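Local coordinates for mannose-6-phosphate isomerase (Helicobacter pylori, PDB 2QH5), which probably makes GDP-mannose from mannose 1-phosphate and GTP, this chain being the N-terminal nucleotidyltransferase part of a type 2 mannose-6-phosphate isomerase, at residues 36-39 / 40-43; 118-121 / 122-126; 157-160 / 161-164; 199-202 / 203-207; 232-235 / 236-239. All blocks are in the same frame, centred on the assembly; numbering follows the deposited sequence.

Interaction 1: residues 36-39 / 40-43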
loop_
_atom_site.group_PDB
_atom_site.type_symbol
_atom_site.label_atom_id
_atom_site.label_comp_id
_atom_site.label_asym_id
_atom_site.label_seq_id
_atom_site.Cartn_x
_atom_site.Cartn_y
_atom_site.Cartn_z
ATOM N N HIS A 36 24.450 -3.943 -0.575
ATOM C CA HIS A 36 24.340 -4.289 0.855
ATOM C C HIS A 36 22.934 -4.110 1.452
ATOM O O HIS A 36 22.693 -4.493 2.599
ATOM C CB HIS A 36 25.386 -3.543 1.707
ATOM C CG HIS A 36 26.783 -3.623 1.168
ATOM N ND1 HIS A 36 27.512 -4.793 1.155
ATOM C CD2 HIS A 36 27.590 -2.672 0.638
ATOM C CE1 HIS A 36 28.703 -4.562 0.631
ATOM N NE2 HIS A 36 28.777 -3.282 0.311
ATOM N N LYS A 37 22.014 -3.543 0.671
ATOM C CA LYS A 37 20.678 -3.210 1.163
ATOM C C LYS A 37 19.564 -3.982 0.452
ATOM O O LYS A 37 19.714 -4.404 -0.698
ATOM C CB LYS A 37 20.434 -1.698 1.085
ATOM C CG LYS A 37 21.371 -0.881 1.970
ATOM C CD LYS A 37 20.774 0.464 2.352
ATOM C CE LYS A 37 21.642 1.175 3.384
ATOM N NZ LYS A 37 20.990 2.408 3.921
ATOM N N SER A 38 18.454 -4.165 1.165
ATOM C CA SER A 38 17.296 -4.888 0.639
ATOM C C SER A 38 16.207 -3.929 0.169
ATOM O O SER A 38 16.182 -2.757 0.564
ATOM C CB SER A 38 16.727 -5.831 1.702
ATOM O OG SER A 38 16.190 -5.105 2.794
ATOM N N LEU A 39 15.310 -4.432 -0.680
ATOM C CA LEU A 39 14.161 -3.650 -1.150
ATOM C C LEU A 39 13.339 -3.133 0.023
ATOM O O LEU A 39 12.962 -1.959 0.052
ATOM C CB LEU A 39 13.269 -4.496 -2.053
ATOM C CG LEU A 39 13.750 -4.689 -3.485
ATOM C CD1 LEU A 39 12.869 -5.704 -4.216
ATOM C CD2 LEU A 39 13.772 -3.350 -4.206
ATOM N N PHE A 40 13.094 -4.023 0.987
ATOM C CA PHE A 40 12.396 -3.711 2.227
ATOM C C PHE A 40 12.988 -2.511 2.977
ATOM O O PHE A 40 12.260 -1.573 3.303
ATOM C CB PHE A 40 12.333 -4.953 3.137
ATOM C CG PHE A 40 11.738 -4.684 4.495
ATOM C CD1 PHE A 40 10.360 -4.653 4.670
ATOM C CD2 PHE A 40 12.558 -4.455 5.596
ATOM C CE1 PHE A 40 9.815 -4.384 5.914
ATOM C CE2 PHE A 40 12.017 -4.190 6.841
ATOM C CZ PHE A 40 10.647 -4.151 7.001
ATOM N N GLU A 41 14.293 -2.526 3.250
ATOM C CA GLU A 41 14.908 -1.402 3.969
ATOM C C GLU A 41 15.040 -0.137 3.117
ATOM O O GLU A 41 15.046 0.974 3.647
ATOM C CB GLU A 41 16.252 -1.789 4.589
ATOM C CG GLU A 41 17.356 -2.090 3.609
ATOM C CD GLU A 41 18.648 -2.450 4.307
ATOM O OE1 GLU A 41 18.967 -3.658 4.361
ATOM O OE2 GLU A 41 19.328 -1.530 4.821
ATOM N N LEU A 42 15.134 -0.311 1.802
ATOM C CA LEU A 42 15.096 0.816 0.875
ATOM C C LEU A 42 13.724 1.486 0.907
ATOM O O LEU A 42 13.632 2.716 1.038
ATOM C CB LEU A 42 15.437 0.351 -0.542
ATOM C CG LEU A 42 16.806 0.655 -1.174
ATOM C CD1 LEU A 42 17.834 1.315 -0.229
ATOM C CD2 LEU A 42 17.350 -0.620 -1.800
ATOM N N SER A 43 12.672 0.666 0.803
ATOM C CA SER A 43 11.286 1.127 0.894
ATOM C C SER A 43 10.975 1.744 2.260
ATOM O O SER A 43 10.222 2.710 2.350
ATOM C CB SER A 43 10.315 -0.016 0.613
ATOM O OG SER A 43 10.412 -0.479 -0.724
#
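Ser-38 and Glu-41 form a capping box at the start of helix 39-48 in this GT-A-type nucleotidyltransferase domain. Ser-38 OG accepts from Glu-41 N at 3.2 Å in a nearly straight bond (168°), a task suited to serine, whose short side chain puts an oxygen within reach of the first turn. The return bond, from Ser-38 N to Glu-41 OE1, is weak at 3.3 Å; a chi1 of 67° makes it possible by folding the glutamate carboxylate back over the N-cap. The first helical turn closes with Leu-42 N on Ser-38 O at 2.9 Å and Ser-43 N on Leu-39 O at 2.7 Å. Ser-38 OG also bonds to Glu-69, and Lys-32 offers Glu-41 OE1 a long, weak ion pair.

The extended chain of Lys-37 crosses Glu-41 at about a right angle, laying its methylenes against the carboxylate, with Lys-37 CD 3.5 Å from Glu-41 OE2. Lys-37 NZ is 4.4 Å from Glu-41 OE2, beyond a salt bridge, and has a long, weak ion pair with Glu-73. Phe-40 turns elsewhere, onto Phe-30 and helix 63-69. Leu-42 CD1 adds an apolar touch on Lys-37 CD at 4.0 Å.

Interaction 2: residues 118-121 / 122-126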
loop_
_atom_site.group_PDB
_atom_site.type_symbol
_atom_site.label_atom_id
_atom_site.label_comp_id
_atom_site.label_asym_id
_atom_site.label_seq_id
_atom_site.Cartn_x
_atom_site.Cartn_y
_atom_site.Cartn_z
ATOM N N ASP A 118 15.081 7.856 -8.367
ATOM C CA ASP A 118 14.936 9.307 -8.267
ATOM C C ASP A 118 14.088 9.631 -7.043
ATOM O O ASP A 118 12.862 9.576 -7.093
ATOM C CB ASP A 118 14.320 9.899 -9.542
ATOM C CG ASP A 118 14.536 11.407 -9.658
ATOM O OD1 ASP A 118 14.893 11.863 -10.765
ATOM O OD2 ASP A 118 14.353 12.140 -8.658
ATOM N N LEU A 119 14.757 9.966 -5.946
ATOM C CA LEU A 119 14.091 10.189 -4.670
ATOM C C LEU A 119 13.447 11.573 -4.577
ATOM O O LEU A 119 12.553 11.795 -3.758
ATOM C CB LEU A 119 15.074 9.959 -3.518
ATOM C CG LEU A 119 14.490 9.747 -2.116
ATOM C CD1 LEU A 119 15.078 8.504 -1.452
ATOM C CD2 LEU A 119 14.676 10.992 -1.245
ATOM N N GLN A 120 13.899 12.502 -5.414
ATOM C CA GLN A 120 13.329 13.850 -5.425
ATOM C C GLN A 120 11.993 13.870 -6.166
ATOM O O GLN A 120 11.040 14.517 -5.725
ATOM C CB GLN A 120 14.310 14.868 -6.024
ATOM C CG GLN A 120 13.967 16.325 -5.697
ATOM C CD GLN A 120 13.648 16.539 -4.221
ATOM O OE1 GLN A 120 14.488 16.303 -3.351
ATOM N NE2 GLN A 120 12.427 16.984 -3.936
ATOM N N ALA A 121 11.936 13.146 -7.281
ATOM C CA ALA A 121 10.704 12.969 -8.042
ATOM C C ALA A 121 9.668 12.167 -7.247
ATOM O O ALA A 121 8.454 12.353 -7.424
ATOM C CB ALA A 121 11.002 12.288 -9.365
ATOM N N TYR A 122 10.161 11.276 -6.382
ATOM C CA TYR A 122 9.317 10.516 -5.463
ATOM C C TYR A 122 8.693 11.431 -4.424
ATOM O O TYR A 122 7.492 11.372 -4.179
ATOM C CB TYR A 122 10.121 9.423 -4.752
ATOM C CG TYR A 122 9.274 8.569 -3.832
ATOM C CD1 TYR A 122 8.507 7.525 -4.339
ATOM C CD2 TYR A 122 9.225 8.813 -2.456
ATOM C CE1 TYR A 122 7.720 6.749 -3.516
ATOM C CE2 TYR A 122 8.435 8.039 -1.620
ATOM C CZ TYR A 122 7.686 7.006 -2.159
ATOM O OH TYR A 122 6.899 6.215 -1.354
ATOM N N GLU A 123 9.527 12.270 -3.821
ATOM C CA GLU A 123 9.123 13.154 -2.734
ATOM C C GLU A 123 8.091 14.185 -3.186
ATOM O O GLU A 123 7.209 14.571 -2.410
ATOM C CB GLU A 123 10.364 13.856 -2.193
ATOM C CG GLU A 123 10.270 14.339 -0.767
ATOM C CD GLU A 123 11.628 14.329 -0.074
ATOM O OE1 GLU A 123 12.540 13.619 -0.560
ATOM O OE2 GLU A 123 11.780 15.020 0.958
ATOM N N ASN A 124 8.221 14.622 -4.443
ATOM C CA ASN A 124 7.302 15.582 -5.071
ATOM C C ASN A 124 5.912 14.987 -5.267
ATOM O O ASN A 124 4.906 15.595 -4.874
ATOM C CB ASN A 124 7.846 16.052 -6.432
ATOM C CG ASN A 124 9.109 16.902 -6.313
ATOM O OD1 ASN A 124 9.283 17.666 -5.359
ATOM N ND2 ASN A 124 9.995 16.776 -7.297
ATOM N N ALA A 125 5.879 13.799 -5.879
ATOM C CA ALA A 125 4.653 13.019 -6.081
ATOM C C ALA A 125 3.915 12.726 -4.772
ATOM O O ALA A 125 2.681 12.749 -4.731
ATOM C CB ALA A 125 4.960 11.724 -6.821
ATOM N N ILE A 126 4.675 12.467 -3.709
ATOM C CA ILE A 126 4.101 12.223 -2.384
ATOM C C ILE A 126 3.399 13.468 -1.847
ATOM O O ILE A 126 2.243 13.386 -1.434
ATOM C CB ILE A 126 5.152 11.672 -1.355
ATOM C CG1 ILE A 126 5.575 10.235 -1.708
ATOM C CG2 ILE A 126 4.624 11.748 0.084
ATOM C CD1 ILE A 126 4.474 9.173 -1.609
#
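The amide end of Gln-120 crosses that of Asn-124 at a slant, one turn further along the N-terminal end of helix 119-134, where Asp-118 is the N-cap. The two amides are turned 55° from each other, with Gln-120 NE2 3.5 Å from Asn-124 OD1. A bend at chi2 (47°) brings the Gln-120 amide forward along the helix toward Asn-124. Asn-124 also folds against the backbone: its ND2 is 2.9 Å from Gln-120 O, but the angle is too poor for a hydrogen bond, and that carbonyl takes Asn-124 N instead. Both polar residues suit this exposed flank.

On a neighbouring flank Leu-119 and Glu-123 meet through CD2 of the leucine and OE1 of the glutamate, 3.5 Å apart, an apolar methyl lying beside a carboxylate oxygen.

The cap itself is a carboxylate, a group well matched to the N-H groups and partial positive charge of a helix start. Asp-118 OD2 receives Ala-121 N at 3.0 Å, from above the carboxylate plane, and Gln-120 N more weakly. Ala-121 O in turn takes Ala-125 N in a weak bond.

Tyr-122 and Ile-126 face inward, onto Met-190 of strand 184-194, and Tyr-122 OH is hydrogen-bonded to Asn-47. Within the helix, Ile-126 CG1 rests 3.6 Å above the plane of the Tyr-122 ring, offset toward its rim.

Interaction 3: residues 157-160 / 161-164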
loop_
_atom_site.group_PDB
_atom_site.type_symbol
_atom_site.label_atom_id
_atom_site.label_comp_id
_atom_site.label_asym_id
_atom_site.label_seq_id
_atom_site.Cartn_x
_atom_site.Cartn_y
_atom_site.Cartn_z
ATOM N N SER A 157 -6.134 7.383 -17.719
ATOM C CA SER A 157 -6.150 8.801 -17.407
ATOM C C SER A 157 -5.667 9.602 -18.611
ATOM O O SER A 157 -4.480 9.583 -18.951
ATOM C CB SER A 157 -5.314 9.109 -16.165
ATOM O OG SER A 157 -4.099 9.726 -16.520
ATOM N N PRO A 158 -6.605 10.298 -19.283
ATOM C CA PRO A 158 -6.222 11.103 -20.440
ATOM C C PRO A 158 -5.330 12.282 -20.042
ATOM O O PRO A 158 -4.338 12.556 -20.719
ATOM C CB PRO A 158 -7.570 11.595 -20.988
ATOM C CG PRO A 158 -8.517 11.535 -19.816
ATOM C CD PRO A 158 -8.057 10.365 -19.010
ATOM N N ASN A 159 -5.665 12.935 -18.929
ATOM C CA ASN A 159 -5.005 14.165 -18.508
ATOM C C ASN A 159 -3.995 14.005 -17.364
ATOM O O ASN A 159 -3.494 15.001 -16.836
ATOM C CB ASN A 159 -6.058 15.215 -18.135
ATOM C CG ASN A 159 -6.951 14.773 -16.984
ATOM O OD1 ASN A 159 -6.467 14.337 -15.939
ATOM N ND2 ASN A 159 -8.263 14.902 -17.166
ATOM N N GLY A 160 -3.724 12.761 -16.972
ATOM C CA GLY A 160 -2.756 12.465 -15.912
ATOM C C GLY A 160 -3.199 12.786 -14.493
ATOM O O GLY A 160 -2.364 12.846 -13.580
ATOM N N LEU A 161 -4.501 12.993 -14.300
ATOM C CA LEU A 161 -5.040 13.382 -12.991
ATOM C C LEU A 161 -6.416 12.771 -12.703
ATOM O O LEU A 161 -6.648 12.207 -11.638
ATOM C CB LEU A 161 -5.126 14.906 -12.879
ATOM C CG LEU A 161 -5.827 15.442 -11.628
ATOM C CD1 LEU A 161 -4.897 15.388 -10.431
ATOM C CD2 LEU A 161 -6.315 16.858 -11.853
ATOM N N ASP A 162 -7.340 12.918 -13.638
ATOM C CA ASP A 162 -8.634 12.275 -13.510
ATOM C C ASP A 162 -8.513 10.899 -14.117
ATOM O O ASP A 162 -7.901 10.744 -15.174
ATOM C CB ASP A 162 -9.706 13.063 -14.255
ATOM C CG ASP A 162 -9.950 14.421 -13.653
ATOM O OD1 ASP A 162 -10.431 14.495 -12.499
ATOM O OD2 ASP A 162 -9.671 15.415 -14.347
ATOM N N VAL A 163 -9.084 9.900 -13.451
ATOM C CA VAL A 163 -9.059 8.541 -13.986
ATOM C C VAL A 163 -10.438 8.175 -14.535
ATOM O O VAL A 163 -11.448 8.290 -13.839
ATOM C CB VAL A 163 -8.462 7.474 -12.983
ATOM C CG1 VAL A 163 -7.496 8.120 -12.000
ATOM C CG2 VAL A 163 -9.537 6.681 -12.254
ATOM N N LYS A 164 -10.470 7.784 -15.805
ATOM C CA LYS A 164 -11.719 7.426 -16.470
ATOM C C LYS A 164 -12.198 6.054 -16.015
ATOM O O LYS A 164 -13.399 5.828 -15.868
ATOM C CB LYS A 164 -11.579 7.496 -17.999
ATOM C CG LYS A 164 -11.437 8.923 -18.532
ATOM C CD LYS A 164 -12.422 9.206 -19.660
ATOM C CE LYS A 164 -11.821 8.957 -21.038
ATOM N NZ LYS A 164 -11.168 10.178 -21.592
#
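A chi1 of 61° folds the Asn-159 side chain back over its own backbone, and a chi2 of 50° turns the amide so that OD1 faces the chain just ahead. Asp-162 sends its own carboxylate back with CG beside the backbone N, and the two side chains come together in the loop of a beta hairpin, the one that joins the antiparallel strands 153-156 and 165-168.

Asn-159 OD1 is the hub, accepting Asp-162 N at 2.8 Å in a nearly straight bond that lies in the carbonyl plane on a lone pair. Asn-159 OD1 takes Leu-161 N as well, weakly, at 2.9 Å, which fits an Asx turn. Asparagine suits the place because the same amide also carries a donor: Asn-159 ND2 gives a bond to Asp-162 OD2 at 3.2 Å, reaching the anti lone pair of that oxygen while the amide and carboxylate planes stand 80° apart. Gly-160, between Asn-159 and Leu-161 in the chain, has positive phi, a conformation that glycine adopts readily, and its N is weakly bonded to Ser-157 OG.

Closer to the strands, Ser-157 CA makes a CA-H...O contact with Asp-162 O at 3.4 Å. Outside, the bent chain of Lys-164 crosses the Pro-158 ring obliquely, Lys-164 NZ 3.5 Å from Pro-158 CG. Val-163 turns to Ile-257 and Met-259 of strand 257-261.

One asparagine side chain thus serves as acceptor for one backbone N-H firmly and a second weakly, and as donor to a carboxylate. This pattern holds an exposed turn in shape with polar bonds, and the weak, long ion pair of Asp-162 with Lys-258 would add modestly to it.

Interaction 4: residues 199-202 / 203-207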
loop_
_atom_site.group_PDB
_atom_site.type_symbol
_atom_site.label_atom_id
_atom_site.label_comp_id
_atom_site.label_asym_id
_atom_site.label_seq_id
_atom_site.Cartn_x
_atom_site.Cartn_y
_atom_site.Cartn_z
ATOM N N LEU A 199 -12.113 4.121 4.796
ATOM C CA LEU A 199 -13.073 3.225 5.432
ATOM C C LEU A 199 -14.512 3.511 5.014
ATOM O O LEU A 199 -15.355 2.611 5.037
ATOM C CB LEU A 199 -12.923 3.250 6.958
ATOM C CG LEU A 199 -11.575 2.724 7.473
ATOM C CD1 LEU A 199 -11.358 3.081 8.936
ATOM C CD2 LEU A 199 -11.427 1.220 7.243
ATOM N N ASP A 200 -14.789 4.758 4.632
ATOM C CA ASP A 200 -16.114 5.140 4.142
ATOM C C ASP A 200 -16.339 4.596 2.741
ATOM O O ASP A 200 -17.417 4.088 2.429
ATOM C CB ASP A 200 -16.278 6.657 4.145
ATOM C CG ASP A 200 -16.493 7.220 5.537
ATOM O OD1 ASP A 200 -16.503 8.464 5.682
ATOM O OD2 ASP A 200 -16.651 6.423 6.487
ATOM N N GLU A 201 -15.313 4.701 1.900
ATOM C CA GLU A 201 -15.368 4.167 0.543
ATOM C C GLU A 201 -15.480 2.655 0.545
ATOM O O GLU A 201 -16.181 2.082 -0.290
ATOM C CB GLU A 201 -14.141 4.593 -0.260
ATOM C CG GLU A 201 -14.209 6.024 -0.785
ATOM C CD GLU A 201 -15.324 6.220 -1.796
ATOM O OE1 GLU A 201 -16.305 6.914 -1.445
ATOM O OE2 GLU A 201 -15.230 5.668 -2.927
ATOM N N LEU A 202 -14.795 2.010 1.486
ATOM C CA LEU A 202 -14.899 0.564 1.625
ATOM C C LEU A 202 -16.301 0.174 2.093
ATOM O O LEU A 202 -16.847 -0.806 1.617
ATOM C CB LEU A 202 -13.822 0.006 2.563
ATOM C CG LEU A 202 -13.407 -1.467 2.400
ATOM C CD1 LEU A 202 -12.929 -1.816 0.998
ATOM C CD2 LEU A 202 -12.308 -1.761 3.369
ATOM N N LYS A 203 -16.891 0.951 3.000
ATOM C CA LYS A 203 -18.267 0.688 3.429
ATOM C C LYS A 203 -19.229 0.683 2.239
ATOM O O LYS A 203 -20.014 -0.253 2.076
ATOM C CB LYS A 203 -18.723 1.704 4.475
ATOM C CG LYS A 203 -19.886 1.228 5.338
ATOM C CD LYS A 203 -20.009 2.086 6.597
ATOM C CE LYS A 203 -21.224 1.691 7.434
ATOM N NZ LYS A 203 -22.494 2.273 6.884
ATOM N N LYS A 204 -19.135 1.720 1.407
ATOM C CA LYS A 204 -19.950 1.855 0.205
ATOM C C LYS A 204 -19.783 0.704 -0.781
ATOM O O LYS A 204 -20.769 0.171 -1.288
ATOM C CB LYS A 204 -19.626 3.162 -0.527
ATOM C CG LYS A 204 -20.291 4.410 0.047
ATOM C CD LYS A 204 -20.734 5.389 -1.060
ATOM C CE LYS A 204 -19.590 6.245 -1.606
ATOM N NZ LYS A 204 -19.061 7.228 -0.608
ATOM N N HIS A 205 -18.539 0.329 -1.058
ATOM C CA HIS A 205 -18.259 -0.489 -2.231
ATOM C C HIS A 205 -17.924 -1.946 -1.952
ATOM O O HIS A 205 -18.196 -2.814 -2.786
ATOM C CB HIS A 205 -17.204 0.187 -3.110
ATOM C CG HIS A 205 -17.714 1.422 -3.782
ATOM N ND1 HIS A 205 -17.324 2.690 -3.410
ATOM C CD2 HIS A 205 -18.627 1.584 -4.771
ATOM C CE1 HIS A 205 -17.956 3.580 -4.154
ATOM N NE2 HIS A 205 -18.751 2.935 -4.987
ATOM N N ALA A 206 -17.342 -2.210 -0.785
ATOM C CA ALA A 206 -17.116 -3.581 -0.336
ATOM C C ALA A 206 -17.515 -3.726 1.132
ATOM O O ALA A 206 -16.655 -3.932 1.998
ATOM C CB ALA A 206 -15.665 -3.979 -0.554
ATOM N N PRO A 207 -18.830 -3.620 1.416
ATOM C CA PRO A 207 -19.352 -3.560 2.786
ATOM C C PRO A 207 -19.030 -4.785 3.633
ATOM O O PRO A 207 -18.823 -4.660 4.841
ATOM C CB PRO A 207 -20.871 -3.453 2.589
ATOM C CG PRO A 207 -21.132 -3.908 1.211
ATOM C CD PRO A 207 -19.914 -3.573 0.416
#
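Leu-202 and Ala-206 meet on the packed side at the C-terminal end of helix 195-205, with Leu-202 CD1 3.8 Å from Ala-206 CB. Leu-202 has CG opposite its backbone N (chi1 -156°), which directs the branch to this inner side, where it also touches Ala-95 of helix 90-99. Ala-206 is the first residue to leave helical geometry, its small CB packing on the leucine, and Ala-206 N still reaches Leu-202 O at 2.8 Å. Ala-206 is also the N-cap position of the next helix, and Pro-207, which has no N-H to donate, fits the first turn there.

The Glu-201 side is polar. Glu-201 bends at chi2 (-65°) and brings OE1 to Lys-204 NZ at 2.9 Å, a salt bridge in which the ammonium meets the oxygen nearly along its C-O axis. Glu-201 OE2 is hydrogen-bonded to Ser-254, and it also lies 3.6 Å from His-205 CE1. Glu-201 and His-205 run side by side, carboxylate and ring planes 57° apart. His-205 N bonds Glu-201 O at 3.0 Å, while ND1 approaches the same carbonyl, at the ring edge, in a weak bond of 3.4 Å.

The solvent side is looser: Asp-200, Lys-203 and Lys-204 are exposed, which suits charged residues, and Lys-204 reaches its salt bridge through a chain bent at three torsions.

Glu-201 is largely buried, yet its two oxygens divide their partners between a lysine and a serine. That pairing, with a long, weak ion pair to Lys-256, would favour the charged carboxylate, and the imidazole close by could be polarised by it.

Interaction 5: residues 232-235 / 236-239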
loop_
_atom_site.group_PDB
_atom_site.type_symbol
_atom_site.label_atom_id
_atom_site.label_comp_id
_atom_site.label_asym_id
_atom_site.label_seq_id
_atom_site.Cartn_x
_atom_site.Cartn_y
_atom_site.Cartn_z
ATOM N N ARG A 232 -0.896 -8.770 16.437
ATOM C CA ARG A 232 -1.314 -9.743 15.422
ATOM C C ARG A 232 -2.732 -10.216 15.604
ATOM O O ARG A 232 -3.347 -9.988 16.645
ATOM C CB ARG A 232 -0.346 -10.925 15.201
ATOM C CG ARG A 232 0.325 -11.558 16.383
ATOM C CD ARG A 232 -0.238 -12.938 16.704
ATOM N NE ARG A 232 -0.179 -13.935 15.630
ATOM C CZ ARG A 232 -0.858 -15.084 15.659
ATOM N NH1 ARG A 232 -1.638 -15.374 16.692
ATOM N NH2 ARG A 232 -0.772 -15.947 14.658
ATOM N N LEU A 233 -3.246 -10.843 14.555
ATOM C CA LEU A 233 -4.560 -11.449 14.578
ATOM C C LEU A 233 -4.426 -12.960 14.447
ATOM O O LEU A 233 -3.588 -13.457 13.680
ATOM C CB LEU A 233 -5.429 -10.927 13.433
ATOM C CG LEU A 233 -5.510 -9.438 13.118
ATOM C CD1 LEU A 233 -4.655 -9.141 11.908
ATOM C CD2 LEU A 233 -6.959 -9.088 12.835
ATOM N N SER A 234 -5.272 -13.678 15.185
ATOM C CA SER A 234 -5.315 -15.139 15.152
ATOM C C SER A 234 -5.590 -15.666 13.755
ATOM O O SER A 234 -6.285 -15.023 12.965
ATOM C CB SER A 234 -6.410 -15.656 16.087
ATOM O OG SER A 234 -7.698 -15.413 15.549
ATOM N N GLU A 235 -5.051 -16.846 13.469
ATOM C CA GLU A 235 -5.324 -17.547 12.221
ATOM C C GLU A 235 -6.824 -17.776 12.065
ATOM O O GLU A 235 -7.351 -17.761 10.955
ATOM C CB GLU A 235 -4.578 -18.879 12.203
ATOM C CG GLU A 235 -4.600 -19.567 10.857
ATOM C CD GLU A 235 -3.804 -20.849 10.842
ATOM O OE1 GLU A 235 -4.009 -21.659 9.912
ATOM O OE2 GLU A 235 -2.976 -21.049 11.756
ATOM N N LYS A 236 -7.489 -17.965 13.203
ATOM C CA LYS A 236 -8.937 -18.119 13.307
ATOM C C LYS A 236 -9.692 -16.920 12.724
ATOM O O LYS A 236 -10.609 -17.085 11.916
ATOM C CB LYS A 236 -9.313 -18.316 14.785
ATOM C CG LYS A 236 -10.810 -18.443 15.086
ATOM C CD LYS A 236 -11.200 -19.869 15.484
ATOM C CE LYS A 236 -11.442 -20.770 14.276
ATOM N NZ LYS A 236 -11.841 -22.150 14.685
ATOM N N SER A 237 -9.293 -15.718 13.135
ATOM C CA SER A 237 -9.954 -14.482 12.714
ATOM C C SER A 237 -9.771 -14.215 11.226
ATOM O O SER A 237 -10.669 -13.705 10.556
ATOM C CB SER A 237 -9.404 -13.296 13.507
ATOM O OG SER A 237 -9.412 -13.567 14.894
ATOM N N MET A 238 -8.601 -14.570 10.716
ATOM C CA MET A 238 -8.254 -14.272 9.345
ATOM C C MET A 238 -8.760 -15.323 8.378
ATOM O O MET A 238 -8.836 -15.066 7.184
ATOM C CB MET A 238 -6.743 -14.113 9.210
ATOM C CG MET A 238 -6.199 -12.969 10.037
ATOM S SD MET A 238 -4.972 -12.017 9.148
ATOM C CE MET A 238 -6.003 -11.195 7.938
ATOM N N GLN A 239 -9.112 -16.497 8.906
ATOM C CA GLN A 239 -9.577 -17.631 8.101
ATOM C C GLN A 239 -10.822 -17.321 7.288
ATOM O O GLN A 239 -10.852 -17.566 6.082
ATOM C CB GLN A 239 -9.847 -18.848 8.986
ATOM C CG GLN A 239 -8.740 -19.887 8.971
ATOM C CD GLN A 239 -8.902 -20.937 10.061
ATOM O OE1 GLN A 239 -9.731 -20.800 10.966
ATOM N NE2 GLN A 239 -8.099 -21.993 9.982
#
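Ser-234 OG and Ser-237 OG lie 2.6 Å apart, a short hydrogen bond in which either hydroxyl may be the donor. The torsions make the meeting possible: a chi1 of 73° places the Ser-234 hydroxyl over the start of the helix, while Ser-237 swings OG back beside its own backbone N (chi1 -50°). Serine suits both places, since a short hydroxyl can lie close to the turn. Ser-237 OG is also bonded to Ser-219.

The backbone under this pair makes the next layer. Ser-234 O accepts Met-238 N at 3.3 Å, and Ser-237 N more weakly. Glu-235 O likewise receives a weak bond from Gln-239 N, at 3.0 Å. The exposed Glu-235 and Gln-239 side chains cross obliquely, Glu-235 OE1 4.1 Å from Gln-239 NE2.

On the inner side Leu-233 and Met-238 cross at about a right angle, CD1 of the leucine meeting SD of the methionine at 4.0 Å. Met-238 bends at chi2 and chi3, and such a flexible thioether chain adapts well to the shape of Leu-233. Both residues also pack on Leu-96 of helix 90-99, and Leu-233 O is held by Ser-85.

The whole is an N-capped helix start, with Ser-234 as the N-cap residue of helix 235-239, that directly follows strand 230-233, which lies between strands 78-84 and 221-223 of the mixed sheet.

The five contacts follow one another along the chain, all within the nucleotidyltransferase domain, on helices and connections around its mixed sheet. Interactions 1 and 2 are the nearest pair, centres about 17 Å apart; they lie at the starts of helices 39-48 and 119-134, and Asn-47 bonds to both Ser-43 and Tyr-122. Interaction 3, about 20 Å from interaction 2 between centres, is the connection of strands 153-156 and 165-168. Interactions 4 and 5, centres about 22 Å apart, share helix 90-99 as a packing partner. Interactions 3 and 5 are the most distant, about 39 Å between centres on opposite sides of the chain's centre. Local caps and turns thus shape helix ends and strand connections all round the domain.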